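Local structure of putative Acetyltransferase (Pyrococcus horikoshii, 3DDD) at residues R110-G115 / K135-V140; T121-A126 / D141-V146; Q129-Y134 / S262-R267. The protein probably transfers an acyl group from an acyl-coenzyme A to an acceptor, as a member of the GNAT acetyltransferase family. One frame throughout, in Å; residues are numbered along the deposited sequence.

Interaction 1: residues R110-G115 / K135-V140; sequences RLLEIG and KKFKFV. With COA (coenzyme A), chain B; EDO (1,2-ethanediol), chain C.
Leu-112, within the stretch 110-115 of helix 103-118, and Phe-137, just beyond the end of helix 131-136, face each other with their CA atoms 9.2 Å apart, a gap crossed by side chains with no hydrogen bond between the segments. Leu-112 divides its two methyl groups between two phenylalanine rings. Its CD2 comes to 3.4 Å from CD1 of Phe-137, a tight approach made obliquely to that ring. The other branch, CD1 of Leu-112, lies 4.0 Å from CZ of Phe-139 and reaches the edge of the ring, near its plane; CB of Phe-137 meets a neighbouring part of the same edge. A chi1 of -134° for Leu-112, well away from a staggered value, helps place the two methyls, though any strain this implies is tentative.

Both rings can meet one leucine because the chain turns sharply between them. Lys-138, with a positive phi of 78°, is the C' residue of a Schellman motif in which Lys-138 N bonds Lys-135 O at 3.0 Å and Phe-139 N reaches back to Tyr-134 O. One residue before Phe-137, the extended chain of Lys-136 brings NZ to 2.9 Å from O7A of the coenzyme A 3'-phosphate, and the same NZ also bonds the ester oxygen O3B.

Around the contact, Phe-137 meets Phe-108 of helix 103-118 edge-to-face. Leu-112 and Phe-139 both rest on Ile-122 of strand 121-126, and Phe-139 also touches Met-266 of strand 258-267, while Leu-111 packs on Leu-66 of strand 65-70.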
loop_
_atom_site.group_PDB
_atom_site.type_symbol
_atom_site.label_atom_id
_atom_site.label_comp_id
_atom_site.label_asym_id
_atom_site.label_seq_id
_atom_site.Cartn_x
_atom_site.Cartn_y
_atom_site.Cartn_z
ATOM N N ARG A 110 -11.759 6.284 -13.782
ATOM C CA ARG A 110 -12.786 6.737 -12.840
ATOM C C ARG A 110 -12.181 7.141 -11.496
ATOM O O ARG A 110 -12.578 8.110 -10.893
ATOM C CB ARG A 110 -13.841 5.658 -12.664
ATOM C CG ARG A 110 -14.857 5.651 -13.811
ATOM C CD ARG A 110 -15.678 4.410 -13.781
ATOM N NE ARG A 110 -16.545 4.199 -14.948
ATOM C CZ ARG A 110 -17.878 4.256 -14.918
ATOM N NH1 ARG A 110 -18.516 4.552 -13.799
ATOM N NH2 ARG A 110 -18.578 3.996 -16.009
ATOM N N LEU A 111 -11.211 6.384 -11.037
ATOM C CA LEU A 111 -10.512 6.677 -9.804
ATOM C C LEU A 111 -9.794 8.008 -9.898
ATOM O O LEU A 111 -9.802 8.786 -8.946
ATOM C CB LEU A 111 -9.535 5.542 -9.465
ATOM C CG LEU A 111 -10.177 4.198 -9.067
ATOM C CD1 LEU A 111 -9.096 3.052 -9.042
ATOM C CD2 LEU A 111 -10.797 4.374 -7.717
ATOM N N LEU A 112 -9.173 8.258 -11.045
ATOM C CA LEU A 112 -8.442 9.502 -11.293
ATOM C C LEU A 112 -9.386 10.693 -11.294
ATOM O O LEU A 112 -8.996 11.814 -10.942
ATOM C CB LEU A 112 -7.790 9.449 -12.687
ATOM C CG LEU A 112 -6.362 9.882 -12.853
ATOM C CD1 LEU A 112 -5.556 9.105 -11.800
ATOM C CD2 LEU A 112 -5.901 9.610 -14.334
ATOM N N GLU A 113 -10.593 10.451 -11.807
ATOM C CA GLU A 113 -11.629 11.465 -11.926
ATOM C C GLU A 113 -12.037 11.954 -10.568
ATOM O O GLU A 113 -12.229 13.161 -10.364
ATOM C CB GLU A 113 -12.849 10.896 -12.658
ATOM C CG GLU A 113 -13.889 11.921 -13.050
ATOM C CD GLU A 113 -14.985 11.335 -13.942
ATOM O OE1 GLU A 113 -15.478 10.211 -13.652
ATOM O OE2 GLU A 113 -15.318 11.995 -14.955
ATOM N N ILE A 114 -12.224 10.995 -9.664
ATOM C CA ILE A 114 -12.482 11.258 -8.246
ATOM C C ILE A 114 -11.312 11.959 -7.567
ATOM O O ILE A 114 -11.520 12.874 -6.794
ATOM C CB ILE A 114 -12.744 9.926 -7.467
ATOM C CG1 ILE A 114 -14.101 9.317 -7.881
ATOM C CG2 ILE A 114 -12.650 10.128 -5.948
ATOM C CD1 ILE A 114 -14.186 7.816 -7.630
ATOM N N GLY A 115 -10.098 11.483 -7.822
ATOM C CA GLY A 115 -8.885 12.023 -7.206
ATOM C C GLY A 115 -8.541 13.463 -7.593
ATOM O O GLY A 115 -8.142 14.257 -6.738
ATOM N N LYS A 135 1.219 4.749 -17.469
ATOM C CA LYS A 135 1.998 5.602 -18.356
ATOM C C LYS A 135 1.123 6.304 -19.387
ATOM O O LYS A 135 1.395 7.437 -19.731
ATOM C CB LYS A 135 3.126 4.786 -19.025
ATOM C CG LYS A 135 4.287 5.665 -19.490
ATOM C CD LYS A 135 5.653 5.004 -19.384
ATOM C CE LYS A 135 6.760 6.002 -18.997
ATOM N NZ LYS A 135 6.515 6.566 -17.617
ATOM N N LYS A 136 0.059 5.633 -19.848
ATOM C CA LYS A 136 -0.928 6.230 -20.748
ATOM C C LYS A 136 -1.605 7.470 -20.144
ATOM O O LYS A 136 -2.020 8.322 -20.892
ATOM C CB LYS A 136 -2.024 5.227 -21.118
ATOM C CG LYS A 136 -1.640 4.143 -22.122
ATOM C CD LYS A 136 -2.716 3.023 -22.193
ATOM C CE LYS A 136 -2.329 1.917 -23.202
ATOM N NZ LYS A 136 -3.567 1.177 -23.619
ATOM N N PHE A 137 -1.726 7.524 -18.804
ATOM C CA PHE A 137 -2.290 8.648 -18.062
ATOM C C PHE A 137 -1.225 9.651 -17.571
ATOM O O PHE A 137 -1.497 10.499 -16.722
ATOM C CB PHE A 137 -3.077 8.123 -16.863
ATOM C CG PHE A 137 -4.333 7.397 -17.230
ATOM C CD1 PHE A 137 -5.528 8.099 -17.405
ATOM C CD2 PHE A 137 -4.330 6.042 -17.428
ATOM C CE1 PHE A 137 -6.702 7.451 -17.735
ATOM C CE2 PHE A 137 -5.521 5.353 -17.760
ATOM C CZ PHE A 137 -6.705 6.064 -17.919
ATOM N N LYS A 138 -0.011 9.511 -18.095
ATOM C CA LYS A 138 1.064 10.481 -17.962
ATOM C C LYS A 138 1.741 10.420 -16.594
ATOM O O LYS A 138 2.465 11.340 -16.205
ATOM C CB LYS A 138 0.606 11.902 -18.413
ATOM C CG LYS A 138 0.264 11.955 -19.917
ATOM C CD LYS A 138 -0.367 13.295 -20.426
ATOM N N PHE A 139 1.540 9.310 -15.881
ATOM C CA PHE A 139 2.336 9.011 -14.706
ATOM C C PHE A 139 3.822 8.878 -15.057
ATOM O O PHE A 139 4.183 8.206 -16.042
ATOM C CB PHE A 139 1.822 7.749 -13.997
ATOM C CG PHE A 139 0.613 7.997 -13.129
ATOM C CD1 PHE A 139 -0.651 8.201 -13.703
ATOM C CD2 PHE A 139 0.730 8.022 -11.744
ATOM C CE1 PHE A 139 -1.750 8.426 -12.932
ATOM C CE2 PHE A 139 -0.394 8.243 -10.938
ATOM C CZ PHE A 139 -1.640 8.459 -11.535
ATOM N N VAL A 140 4.666 9.546 -14.260
ATOM C CA VAL A 140 6.117 9.575 -14.438
ATOM C C VAL A 140 6.806 8.754 -13.340
ATOM O O VAL A 140 6.320 8.689 -12.231
ATOM C CB VAL A 140 6.673 11.037 -14.389
ATOM C CG1 VAL A 140 6.089 11.912 -15.538
ATOM C CG2 VAL A 140 6.409 11.672 -13.033
HETATM N N1A COA B . 1.678 -7.272 -19.515
HETATM C C2A COA B . 2.114 -6.012 -19.842
HETATM N N3A COA B . 1.216 -4.965 -19.862
HETATM C C4A COA B . -0.091 -5.217 -19.558
HETATM C C5A COA B . -0.544 -6.470 -19.209
HETATM C C6A COA B . 0.359 -7.505 -19.199
HETATM N N6A COA B . -0.148 -8.718 -19.194
HETATM N N7A COA B . -1.872 -6.433 -18.953
HETATM C C8A COA B . -2.258 -5.150 -19.109
HETATM N N9A COA B . -1.162 -4.399 -19.476
HETATM C C1B COA B . -1.060 -2.935 -19.610
HETATM C C2B COA B . -0.854 -2.547 -21.069
HETATM O O2B COA B . -0.138 -1.357 -21.216
HETATM C C3B COA B . -2.272 -2.316 -21.514
HETATM O O3B COA B . -2.302 -1.530 -22.656
HETATM P P3B COA B . -2.220 -2.174 -24.127
HETATM O O7A COA B . -2.605 -1.104 -25.141
HETATM O O8A COA B . -3.225 -3.288 -24.191
HETATM O O9A COA B . -0.787 -2.476 -24.410
HETATM C C4B COA B . -2.805 -1.615 -20.290
HETATM O O4B COA B . -2.293 -2.385 -19.227
HETATM C C5B COA B . -4.312 -1.500 -20.213
HETATM O O5B COA B . -4.878 -2.739 -20.476
HETATM P P1A COA B . -6.268 -3.097 -19.787
HETATM O O1A COA B . -6.987 -4.099 -20.651
HETATM O O2A COA B . -7.130 -1.889 -19.534
HETATM O O3A COA B . -5.742 -3.708 -18.401
HETATM P P2A COA B . -6.490 -4.905 -17.637
HETATM O O4A COA B . -7.976 -4.916 -17.688
HETATM O O5A COA B . -5.902 -6.227 -18.098
HETATM O O6A COA B . -5.954 -4.701 -16.120
HETATM C CBP COA B . -4.044 -4.899 -14.509
HETATM C CCP COA B . -4.574 -4.473 -15.898
HETATM C CDP COA B . -5.089 -4.497 -13.468
HETATM C CEP COA B . -2.754 -4.099 -14.270
HETATM C CAP COA B . -3.540 -6.352 -14.386
HETATM O OAP COA B . -3.745 -7.110 -15.534
HETATM C C9P COA B . -3.946 -7.148 -13.165
HETATM O O9P COA B . -5.210 -7.226 -12.650
HETATM N N8P COA B . -3.027 -7.838 -12.529
HETATM C C7P COA B . -3.006 -7.748 -11.096
HETATM C C6P COA B . -1.615 -7.793 -10.531
HETATM C C5P COA B . -0.671 -6.913 -11.275
HETATM O O5P COA B . 0.361 -7.486 -11.710
HETATM N N4P COA B . -0.993 -5.598 -11.442
HETATM C C3P COA B . -1.653 -4.669 -10.493
HETATM C C2P COA B . -0.748 -3.801 -9.568
HETATM S S1P COA B . 0.108 -2.331 -10.261
HETATM C C1 EDO C . -17.782 6.461 -9.778
HETATM O O1 EDO C . -17.140 6.615 -11.038
HETATM C C2 EDO C . -19.008 5.545 -9.871
HETATM O O2 EDO C . -18.792 4.562 -10.872
#

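Interaction 2: residues T121-A126 / D141-V146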
loop_
_atom_site.group_PDB
_atom_site.type_symbol
_atom_site.label_atom_id
_atom_site.label_comp_id
_atom_site.label_asym_id
_atom_site.label_seq_id
_atom_site.Cartn_x
_atom_site.Cartn_y
_atom_site.Cartn_z
ATOM N N THR A 121 -1.853 15.795 -6.489
ATOM C CA THR A 121 -0.871 14.761 -6.758
ATOM C C THR A 121 -1.481 13.404 -6.497
ATOM O O THR A 121 -2.118 13.196 -5.481
ATOM C CB THR A 121 0.378 14.980 -5.935
ATOM O OG1 THR A 121 0.973 16.188 -6.404
ATOM C CG2 THR A 121 1.382 13.794 -6.103
ATOM N N ILE A 122 -1.310 12.494 -7.451
ATOM C CA ILE A 122 -1.723 11.108 -7.268
ATOM C C ILE A 122 -0.505 10.239 -7.509
ATOM O O ILE A 122 0.220 10.429 -8.472
ATOM C CB ILE A 122 -2.922 10.726 -8.190
ATOM C CG1 ILE A 122 -4.190 11.474 -7.745
ATOM C CG2 ILE A 122 -3.187 9.236 -8.149
ATOM C CD1 ILE A 122 -5.291 11.497 -8.777
ATOM N N ARG A 123 -0.287 9.287 -6.612
ATOM C CA ARG A 123 0.841 8.385 -6.720
ATOM C C ARG A 123 0.415 6.926 -6.576
ATOM O O ARG A 123 -0.692 6.609 -6.145
ATOM C CB ARG A 123 1.901 8.745 -5.679
ATOM C CG ARG A 123 2.458 10.126 -5.884
ATOM C CD ARG A 123 3.155 10.642 -4.684
ATOM N NE ARG A 123 4.532 10.172 -4.555
ATOM C CZ ARG A 123 5.173 10.062 -3.396
ATOM N NH1 ARG A 123 4.555 10.323 -2.234
ATOM N NH2 ARG A 123 6.425 9.629 -3.392
ATOM N N LEU A 124 1.327 6.048 -6.951
ATOM C CA LEU A 124 1.087 4.615 -6.921
ATOM C C LEU A 124 2.395 3.854 -7.068
ATOM O O LEU A 124 3.403 4.411 -7.480
ATOM C CB LEU A 124 0.125 4.202 -8.042
ATOM C CG LEU A 124 0.506 4.576 -9.479
ATOM C CD1 LEU A 124 1.547 3.602 -10.081
ATOM C CD2 LEU A 124 -0.720 4.633 -10.324
ATOM N N ASP A 125 2.335 2.570 -6.750
ATOM C CA ASP A 125 3.432 1.623 -6.930
ATOM C C ASP A 125 3.061 0.584 -7.962
ATOM O O ASP A 125 2.234 -0.298 -7.705
ATOM C CB ASP A 125 3.772 0.986 -5.602
ATOM C CG ASP A 125 4.427 1.970 -4.676
ATOM O OD1 ASP A 125 5.567 2.365 -4.995
ATOM O OD2 ASP A 125 3.811 2.355 -3.646
ATOM N N ALA A 126 3.679 0.736 -9.133
ATOM C CA ALA A 126 3.379 -0.021 -10.356
ATOM C C ALA A 126 4.123 -1.337 -10.528
ATOM O O ALA A 126 5.355 -1.350 -10.598
ATOM C CB ALA A 126 3.734 0.877 -11.603
ATOM N N ASP A 141 7.943 8.143 -13.654
ATOM C CA ASP A 141 8.705 7.354 -12.686
ATOM C C ASP A 141 9.257 8.205 -11.543
ATOM O O ASP A 141 9.753 9.318 -11.761
ATOM C CB ASP A 141 9.896 6.645 -13.347
ATOM C CG ASP A 141 9.486 5.607 -14.375
ATOM O OD1 ASP A 141 8.296 5.339 -14.536
ATOM O OD2 ASP A 141 10.386 5.057 -15.023
ATOM N N GLU A 142 9.164 7.672 -10.330
ATOM C CA GLU A 142 9.877 8.240 -9.200
ATOM C C GLU A 142 11.107 7.384 -8.882
ATOM O O GLU A 142 12.194 7.704 -9.325
ATOM C CB GLU A 142 8.938 8.403 -7.994
ATOM C CG GLU A 142 7.904 9.502 -8.249
ATOM C CD GLU A 142 7.215 9.992 -6.998
ATOM O OE1 GLU A 142 6.957 9.180 -6.085
ATOM O OE2 GLU A 142 6.930 11.202 -6.928
ATOM N N TYR A 143 10.919 6.276 -8.180
ATOM C CA TYR A 143 11.992 5.355 -7.835
ATOM C C TYR A 143 11.327 4.010 -7.534
ATOM O O TYR A 143 10.123 3.963 -7.316
ATOM C CB TYR A 143 12.788 5.854 -6.600
ATOM C CG TYR A 143 11.900 6.343 -5.471
ATOM C CD1 TYR A 143 11.253 5.450 -4.667
ATOM C CD2 TYR A 143 11.673 7.710 -5.249
ATOM C CE1 TYR A 143 10.410 5.866 -3.650
ATOM C CE2 TYR A 143 10.825 8.144 -4.214
ATOM C CZ TYR A 143 10.193 7.198 -3.421
ATOM O OH TYR A 143 9.335 7.541 -2.382
ATOM N N ARG A 144 12.124 2.940 -7.502
ATOM C CA ARG A 144 11.620 1.586 -7.220
ATOM C C ARG A 144 11.369 1.347 -5.742
ATOM O O ARG A 144 12.033 1.919 -4.873
ATOM C CB ARG A 144 12.575 0.508 -7.750
ATOM C CG ARG A 144 12.481 0.281 -9.245
ATOM C CD ARG A 144 13.688 -0.461 -9.790
ATOM N NE ARG A 144 13.586 -1.915 -9.637
ATOM C CZ ARG A 144 14.413 -2.696 -8.927
ATOM N NH1 ARG A 144 15.449 -2.209 -8.250
ATOM N NH2 ARG A 144 14.189 -3.997 -8.894
ATOM N N THR A 145 10.399 0.491 -5.466
ATOM C CA THR A 145 10.050 0.134 -4.109
ATOM C C THR A 145 10.126 -1.384 -4.129
ATOM O O THR A 145 9.315 -2.036 -4.779
ATOM C CB THR A 145 8.609 0.631 -3.725
ATOM O OG1 THR A 145 7.748 0.614 -4.871
ATOM C CG2 THR A 145 8.627 2.042 -3.154
ATOM N N VAL A 146 11.102 -1.931 -3.399
ATOM C CA VAL A 146 11.525 -3.348 -3.514
ATOM C C VAL A 146 11.150 -4.173 -2.280
ATOM O O VAL A 146 11.526 -3.842 -1.155
ATOM C CB VAL A 146 13.027 -3.447 -3.801
ATOM C CG1 VAL A 146 13.452 -4.880 -4.016
ATOM C CG2 VAL A 146 13.364 -2.620 -5.041
#
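Arg-123 and Glu-142 form a salt bridge between two strand segments whose axes approach to 8.0 Å at 53°, a gap occupied by strand 258-267, which pairs antiparallel with each. The arginine chain is bent at chi3 (82°), which turns the guanidinium so that NE and NH2 face the same acceptor. Both nitrogens grip OE1 of Glu-142: NH2 at 2.8 Å by the straighter bond, NE at 3.0 Å by the more bent one. The oxygen lies in the guanidinium plane and receives both donors on its syn side, yet the two flat groups are turned 65° apart, so this is a side-on, single-atom grip and not a coplanar two-oxygen pairing. Glu-142 reaches across with an extended chain at about a right angle to the arginine, and its OE2 is taken by Arg-267. Arg-123 NH2 has a second acid in Glu-274, which also bonds Tyr-143 OH; that hydroxyl lies 3.7 Å from Arg-123 NH2.

The second link joins Thr-145 to Asp-125. An off-staggered chi1 places Thr-145 OG1 between the backbone N and the carbonyl carbon, turned to Asp-125, and it donates to OD1 of Asp-125 over 2.8 Å from above the carboxylate plane. The other oxygen, Asp-125 OD2, pairs with Arg-265, so this buried carboxylate is held through both oxygens.

Asp-125 belongs to the coenzyme A pocket, though its side chain stays about 7 Å from the ligand. In the GNAT fold the last strand typically inserts between the fifth and sixth; strand 258-267, from much later in the chain, takes that position here, and the side chains bridge across it.

Interaction 3: residues Q129-Y134 / S262-R267; sequences QGYGLY and SCMRMR. With COA (coenzyme A), chain B.
The ring of Tyr-131 is met at its edge, near the plane, by CG of Met-264, and obliquely by Met-266; both methionines are selenomethionines. Met-266 crosses the tyrosine at about a right angle, with its CE 3.5 Å from CE1 of Tyr-131. Its SE stands 4.5 Å from the centroid of the Tyr-131 ring and 46° off the normal, a Met-aromatic contact. A chi3 of 88° bends the Met-266 chain and brings its methyl against CE1 of Tyr-131.

On the ring of Tyr-134, one face carries the backbone oxygen of Gly-130, 3.3 Å above the plane and near the rim. At its edge lie SE of Met-266, 4.1 Å from CB of Tyr-134, and the coenzyme A thiol. The hydroxyl OH of Tyr-134 is 3.1 Å from S1P of coenzyme A, consistent with the tyrosine that serves many GNAT enzymes as general acid. Nearby, OE1 of Gln-129 accepts from N8P of the pantetheine arm at 3.2 Å.

A hydrogen bond from Tyr-131 OH to Asp-141 links the helix to strand 140-149. Through Tyr-131 and Tyr-134, helix 131-136 packs on strand 258-267, with Tyr-134 also against Leu-124 and Ala-126 of strand 121-126 and Met-92 of strand 86-94.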
loop_
_atom_site.group_PDB
_atom_site.type_symbol
_atom_site.label_atom_id
_atom_site.label_comp_id
_atom_site.label_asym_id
_atom_site.label_seq_id
_atom_site.Cartn_x
_atom_site.Cartn_y
_atom_site.Cartn_z
ATOM N N GLN A 129 2.725 -5.453 -15.022
ATOM C CA GLN A 129 1.497 -5.455 -15.788
ATOM C C GLN A 129 0.823 -4.088 -15.767
ATOM O O GLN A 129 0.268 -3.653 -16.776
ATOM C CB GLN A 129 0.543 -6.555 -15.306
ATOM C CG GLN A 129 1.000 -7.964 -15.665
ATOM C CD GLN A 129 0.075 -9.065 -15.170
ATOM O OE1 GLN A 129 -1.078 -8.832 -14.814
ATOM N NE2 GLN A 129 0.582 -10.286 -15.161
ATOM N N GLY A 130 0.873 -3.399 -14.632
ATOM C CA GLY A 130 0.209 -2.101 -14.505
ATOM C C GLY A 130 0.921 -0.955 -15.207
ATOM O O GLY A 130 0.285 -0.045 -15.737
ATOM N N TYR A 131 2.249 -1.009 -15.212
ATOM C CA TYR A 131 3.093 0.104 -15.638
ATOM C C TYR A 131 2.593 0.770 -16.911
ATOM O O TYR A 131 2.482 2.005 -16.972
ATOM C CB TYR A 131 4.550 -0.377 -15.792
ATOM C CG TYR A 131 5.530 0.737 -16.094
ATOM C CD1 TYR A 131 6.101 1.459 -15.066
ATOM C CD2 TYR A 131 5.877 1.056 -17.397
ATOM C CE1 TYR A 131 6.964 2.476 -15.313
ATOM C CE2 TYR A 131 6.755 2.115 -17.673
ATOM C CZ TYR A 131 7.290 2.815 -16.615
ATOM O OH TYR A 131 8.177 3.844 -16.808
ATOM N N GLY A 132 2.293 -0.034 -17.933
ATOM C CA GLY A 132 1.873 0.502 -19.220
ATOM C C GLY A 132 0.532 1.214 -19.194
ATOM O O GLY A 132 0.292 2.095 -19.987
ATOM N N LEU A 133 -0.369 0.770 -18.331
ATOM C CA LEU A 133 -1.655 1.435 -18.098
ATOM C C LEU A 133 -1.392 2.843 -17.553
ATOM O O LEU A 133 -1.831 3.837 -18.112
ATOM C CB LEU A 133 -2.491 0.597 -17.117
ATOM C CG LEU A 133 -4.022 0.716 -17.005
ATOM C CD1 LEU A 133 -4.641 -0.528 -16.279
ATOM C CD2 LEU A 133 -4.403 1.968 -16.276
ATOM N N TYR A 134 -0.620 2.937 -16.481
ATOM C CA TYR A 134 -0.444 4.224 -15.780
ATOM C C TYR A 134 0.327 5.251 -16.643
ATOM O O TYR A 134 0.107 6.468 -16.559
ATOM C CB TYR A 134 0.246 3.994 -14.438
ATOM C CG TYR A 134 -0.389 2.856 -13.626
ATOM C CD1 TYR A 134 -1.754 2.776 -13.440
ATOM C CD2 TYR A 134 0.398 1.864 -13.062
ATOM C CE1 TYR A 134 -2.323 1.710 -12.679
ATOM C CE2 TYR A 134 -0.140 0.841 -12.299
ATOM C CZ TYR A 134 -1.499 0.753 -12.137
ATOM O OH TYR A 134 -1.993 -0.294 -11.418
ATOM N N SER A 262 9.660 -6.097 -7.210
ATOM C CA SER A 262 9.731 -4.643 -7.141
ATOM C C SER A 262 8.650 -3.951 -7.974
ATOM O O SER A 262 8.114 -4.498 -8.920
ATOM C CB SER A 262 11.101 -4.139 -7.524
ATOM O OG SER A 262 11.242 -4.130 -8.906
ATOM N N CYS A 263 8.311 -2.741 -7.547
ATOM C CA CYS A 263 7.448 -1.850 -8.278
ATOM C C CYS A 263 8.182 -0.579 -8.571
ATOM O O CYS A 263 9.220 -0.288 -7.984
ATOM C CB CYS A 263 6.227 -1.486 -7.458
ATOM S SG CYS A 263 5.142 -2.890 -7.196
HETATM N N MSE A 264 7.605 0.186 -9.474
HETATM C CA MSE A 264 8.088 1.491 -9.746
HETATM C C MSE A 264 7.035 2.403 -9.144
HETATM O O MSE A 264 5.851 2.284 -9.441
HETATM C CB MSE A 264 8.270 1.676 -11.252
HETATM C CG MSE A 264 8.639 3.080 -11.673
HETATM SE SE MSE A 264 10.356 3.662 -11.026
HETATM C CE MSE A 264 11.516 2.728 -12.321
ATOM N N ARG A 265 7.472 3.272 -8.248
ATOM C CA ARG A 265 6.608 4.278 -7.713
ATOM C C ARG A 265 6.479 5.304 -8.820
ATOM O O ARG A 265 7.418 5.545 -9.539
ATOM C CB ARG A 265 7.190 4.864 -6.432
ATOM C CG ARG A 265 6.383 5.935 -5.757
ATOM C CD ARG A 265 6.820 6.046 -4.277
ATOM N NE ARG A 265 6.248 4.936 -3.507
ATOM C CZ ARG A 265 6.081 4.907 -2.191
ATOM N NH1 ARG A 265 6.469 5.931 -1.436
ATOM N NH2 ARG A 265 5.483 3.849 -1.633
HETATM N N MSE A 266 5.280 5.849 -8.986
HETATM C CA MSE A 266 4.988 6.792 -10.070
HETATM C C MSE A 266 4.090 7.913 -9.567
HETATM O O MSE A 266 3.418 7.765 -8.549
HETATM C CB MSE A 266 4.285 6.064 -11.212
HETATM C CG MSE A 266 5.045 4.889 -11.791
HETATM SE SE MSE A 266 4.120 4.070 -13.255
HETATM C CE MSE A 266 4.812 5.162 -14.693
ATOM N N ARG A 267 4.072 9.017 -10.301
ATOM C CA ARG A 267 3.391 10.240 -9.878
ATOM C C ARG A 267 2.704 10.962 -11.027
ATOM O O ARG A 267 3.265 11.143 -12.118
ATOM C CB ARG A 267 4.385 11.191 -9.187
ATOM C CG ARG A 267 3.773 12.497 -8.711
ATOM C CD ARG A 267 4.812 13.415 -8.128
ATOM N NE ARG A 267 5.542 14.116 -9.186
ATOM C CZ ARG A 267 6.742 13.782 -9.634
ATOM N NH1 ARG A 267 7.426 12.794 -9.098
ATOM N NH2 ARG A 267 7.290 14.491 -10.600
HETATM N N1A COA B . 1.678 -7.272 -19.515
HETATM C C2A COA B . 2.114 -6.012 -19.842
HETATM N N3A COA B . 1.216 -4.965 -19.862
HETATM C C4A COA B . -0.091 -5.217 -19.558
HETATM C C5A COA B . -0.544 -6.470 -19.209
HETATM C C6A COA B . 0.359 -7.505 -19.199
HETATM N N6A COA B . -0.148 -8.718 -19.194
HETATM N N7A COA B . -1.872 -6.433 -18.953
HETATM C C8A COA B . -2.258 -5.150 -19.109
HETATM N N9A COA B . -1.162 -4.399 -19.476
HETATM C C1B COA B . -1.060 -2.935 -19.610
HETATM C C2B COA B . -0.854 -2.547 -21.069
HETATM O O2B COA B . -0.138 -1.357 -21.216
HETATM C C3B COA B . -2.272 -2.316 -21.514
HETATM O O3B COA B . -2.302 -1.530 -22.656
HETATM P P3B COA B . -2.220 -2.174 -24.127
HETATM O O7A COA B . -2.605 -1.104 -25.141
HETATM O O8A COA B . -3.225 -3.288 -24.191
HETATM O O9A COA B . -0.787 -2.476 -24.410
HETATM C C4B COA B . -2.805 -1.615 -20.290
HETATM O O4B COA B . -2.293 -2.385 -19.227
HETATM C C5B COA B . -4.312 -1.500 -20.213
HETATM O O5B COA B . -4.878 -2.739 -20.476
HETATM P P1A COA B . -6.268 -3.097 -19.787
HETATM O O1A COA B . -6.987 -4.099 -20.651
HETATM O O2A COA B . -7.130 -1.889 -19.534
HETATM O O3A COA B . -5.742 -3.708 -18.401
HETATM P P2A COA B . -6.490 -4.905 -17.637
HETATM O O4A COA B . -7.976 -4.916 -17.688
HETATM O O5A COA B . -5.902 -6.227 -18.098
HETATM O O6A COA B . -5.954 -4.701 -16.120
HETATM C CBP COA B . -4.044 -4.899 -14.509
HETATM C CCP COA B . -4.574 -4.473 -15.898
HETATM C CDP COA B . -5.089 -4.497 -13.468
HETATM C CEP COA B . -2.754 -4.099 -14.270
HETATM C CAP COA B . -3.540 -6.352 -14.386
HETATM O OAP COA B . -3.745 -7.110 -15.534
HETATM C C9P COA B . -3.946 -7.148 -13.165
HETATM O O9P COA B . -5.210 -7.226 -12.650
HETATM N N8P COA B . -3.027 -7.838 -12.529
HETATM C C7P COA B . -3.006 -7.748 -11.096
HETATM C C6P COA B . -1.615 -7.793 -10.531
HETATM C C5P COA B . -0.671 -6.913 -11.275
HETATM O O5P COA B . 0.361 -7.486 -11.710
HETATM N N4P COA B . -0.993 -5.598 -11.442
HETATM C C3P COA B . -1.653 -4.669 -10.493
HETATM C C2P COA B . -0.748 -3.801 -9.568
HETATM S S1P COA B . 0.108 -2.331 -10.261
#

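The three contacts share a few elements. Interactions 1 and 3 both use helix 131-136 and, with centres about 11 Å apart, touch coenzyme A at its two ends, the 3'-phosphate and the thiol arm. Interactions 2 and 3 lie closer, with centres about 7 Å apart, and are tied through strand 258-267, where Ala-126 N lies 2.7 Å from Met-264 O, a probable hydrogen bond. Interaction 1 meets interaction 2 by packing, Phe-139 CE2 lying 3.7 Å from Leu-124 CD2. Along the chain the contacts cross pairwise, their segments alternating. Interaction 2 contributes to the cofactor site through Asp-125, a residue of the coenzyme A pocket.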